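Local coordinates for Swi5-dependent recombination DNA repair protein 1 (Schizosaccharomyces pombe, PDB 3VIQ), which works with its partner Swi5 in DNA recombination repair and meiotic chromosome segregation, as an activator of Rad51-mediated strand exchange, at residues R9-L12 against E13-R17. Numbering follows the deposited sequence.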
loop_
_atom_site.group_PDB
_atom_site.type_symbol
_atom_site.label_atom_id
_atom_site.label_comp_id
_atom_site.label_asym_id
_atom_site.label_seq_id
_atom_site.Cartn_x
_atom_site.Cartn_y
_atom_site.Cartn_z
ATOM N N ARG A 9 -1.824 -21.481 32.556
ATOM C CA ARG A 9 -2.913 -20.587 32.151
ATOM C C ARG A 9 -2.420 -19.514 31.164
ATOM O O ARG A 9 -3.078 -19.233 30.177
ATOM C CB ARG A 9 -3.559 -19.903 33.350
ATOM C CG ARG A 9 -4.687 -18.935 32.990
ATOM C CD ARG A 9 -5.437 -18.411 34.262
ATOM N NE ARG A 9 -4.610 -17.525 35.053
ATOM C CZ ARG A 9 -4.992 -16.867 36.157
ATOM N NH1 ARG A 9 -6.225 -16.968 36.636
ATOM N NH2 ARG A 9 -4.112 -16.091 36.785
ATOM N N LEU A 10 -1.284 -18.903 31.457
ATOM C CA LEU A 10 -0.782 -17.844 30.607
ATOM C C LEU A 10 -0.389 -18.395 29.232
ATOM O O LEU A 10 -0.680 -17.793 28.228
ATOM C CB LEU A 10 0.394 -17.163 31.263
ATOM C CG LEU A 10 0.516 -15.700 30.893
ATOM C CD1 LEU A 10 -0.687 -14.907 31.509
ATOM C CD2 LEU A 10 1.887 -15.137 31.429
ATOM N N LYS A 11 0.216 -19.570 29.186
ATOM C CA LYS A 11 0.598 -20.165 27.907
ATOM C C LYS A 11 -0.663 -20.520 27.090
ATOM O O LYS A 11 -0.759 -20.238 25.934
ATOM C CB LYS A 11 1.478 -21.382 28.164
ATOM C CG LYS A 11 2.040 -22.031 26.916
ATOM C CD LYS A 11 3.356 -22.814 27.221
ATOM C CE LYS A 11 3.142 -24.081 28.077
ATOM N NZ LYS A 11 2.954 -25.336 27.261
ATOM N N LEU A 12 -1.670 -21.072 27.726
ATOM C CA LEU A 12 -2.893 -21.429 27.000
ATOM C C LEU A 12 -3.611 -20.185 26.496
ATOM O O LEU A 12 -4.106 -20.173 25.380
ATOM C CB LEU A 12 -3.811 -22.280 27.860
ATOM C CG LEU A 12 -3.350 -23.708 28.108
ATOM C CD1 LEU A 12 -4.072 -24.259 29.334
ATOM C CD2 LEU A 12 -3.613 -24.622 26.877
ATOM N N GLU A 13 -3.643 -19.139 27.315
ATOM C CA GLU A 13 -4.222 -17.879 26.880
ATOM C C GLU A 13 -3.545 -17.273 25.622
ATOM O O GLU A 13 -4.238 -16.740 24.746
ATOM C CB GLU A 13 -4.205 -16.841 28.024
ATOM C CG GLU A 13 -5.342 -17.072 29.021
ATOM C CD GLU A 13 -5.171 -16.302 30.309
ATOM O OE1 GLU A 13 -4.176 -15.553 30.463
ATOM O OE2 GLU A 13 -6.034 -16.479 31.193
ATOM N N LYS A 14 -2.217 -17.348 25.563
ATOM C CA LYS A 14 -1.479 -16.907 24.368
ATOM C C LYS A 14 -1.868 -17.792 23.155
ATOM O O LYS A 14 -2.107 -17.278 22.056
ATOM C CB LYS A 14 0.065 -16.903 24.550
ATOM C CG LYS A 14 0.623 -16.175 25.816
ATOM C CD LYS A 14 2.036 -15.477 25.600
ATOM C CE LYS A 14 2.716 -14.971 26.912
ATOM N NZ LYS A 14 2.175 -13.665 27.479
ATOM N N GLU A 15 -1.922 -19.106 23.355
ATOM C CA GLU A 15 -2.206 -20.018 22.237
ATOM C C GLU A 15 -3.617 -19.772 21.683
ATOM O O GLU A 15 -3.801 -19.750 20.455
ATOM C CB GLU A 15 -1.972 -21.483 22.617
ATOM C CG GLU A 15 -0.465 -21.817 22.807
ATOM C CD GLU A 15 -0.172 -23.057 23.655
ATOM O OE1 GLU A 15 -1.073 -23.881 23.977
ATOM O OE2 GLU A 15 1.019 -23.226 23.985
ATOM N N VAL A 16 -4.572 -19.504 22.582
ATOM C CA VAL A 16 -5.940 -19.180 22.211
ATOM C C VAL A 16 -6.037 -17.891 21.359
ATOM O O VAL A 16 -6.708 -17.888 20.324
ATOM C CB VAL A 16 -6.863 -19.055 23.445
ATOM C CG1 VAL A 16 -8.153 -18.366 23.059
ATOM C CG2 VAL A 16 -7.131 -20.436 24.062
ATOM N N ARG A 17 -5.363 -16.825 21.793
ATOM C CA ARG A 17 -5.293 -15.578 21.005
ATOM C C ARG A 17 -4.673 -15.817 19.624
ATOM O O ARG A 17 -5.192 -15.348 18.626
ATOM C CB ARG A 17 -4.478 -14.498 21.718
ATOM C CG ARG A 17 -5.114 -13.918 22.993
ATOM C CD ARG A 17 -4.304 -12.696 23.524
ATOM N NE ARG A 17 -2.901 -13.033 23.832
ATOM C CZ ARG A 17 -2.404 -13.366 25.036
ATOM N NH1 ARG A 17 -3.156 -13.411 26.132
ATOM N NH2 ARG A 17 -1.114 -13.645 25.155
#
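Four successive i to i+4 hydrogen bonds join R9-L12 to E13-R17 as one unbroken stretch of alpha helix, running from E13 N to R9 O (2.9 Å), K14 N to L10 O, E15 N to K11 O and V16 N to L12 O. Along this backbone the oppositely charged partners of two pairs, R9/E13 and K11/E15, stand one turn apart. R9 and E13 extend alongside each other in a common direction, and the guanidinium and carboxylate planes are only 18° from parallel. The carboxylate meets the aliphatic root of the arginine, with E13 OE2 3.3 Å from R9 CG. R9 NE stays 4.2 Å from E13 OE2, an oxygen far from the plane of the guanidinium, leaving attraction of charge but no directed N-H bond. From another side, the methyl L10 CD1 approaches E13 OE1 at 3.7 Å. K11 and E15 repeat the pattern: E15 OE2 sits 3.3 Å from K11 CG, whereas the bend of the lysine chain at chi3 (69°) and chi4 leaves K11 NZ 4.4 Å away from E15 OE2. The other carboxylate oxygen, E15 OE1, touches L12 CD2 at 3.9 Å and forms a salt bridge with K17 of the Swi5 chain. Buried L12 and V16 share one side of the helix; V16 CG2 reaches back to L12 O at 3.3 Å, while L12 packs on L13 of Swi5 and V16 on Q16 of Swi5. The buried L12 and V16 facing Swi5, with charged pairs beside them, make this an amphipathic helix at a protein interface, consistent with the coiled coil predicted for this part of the C-terminal domain.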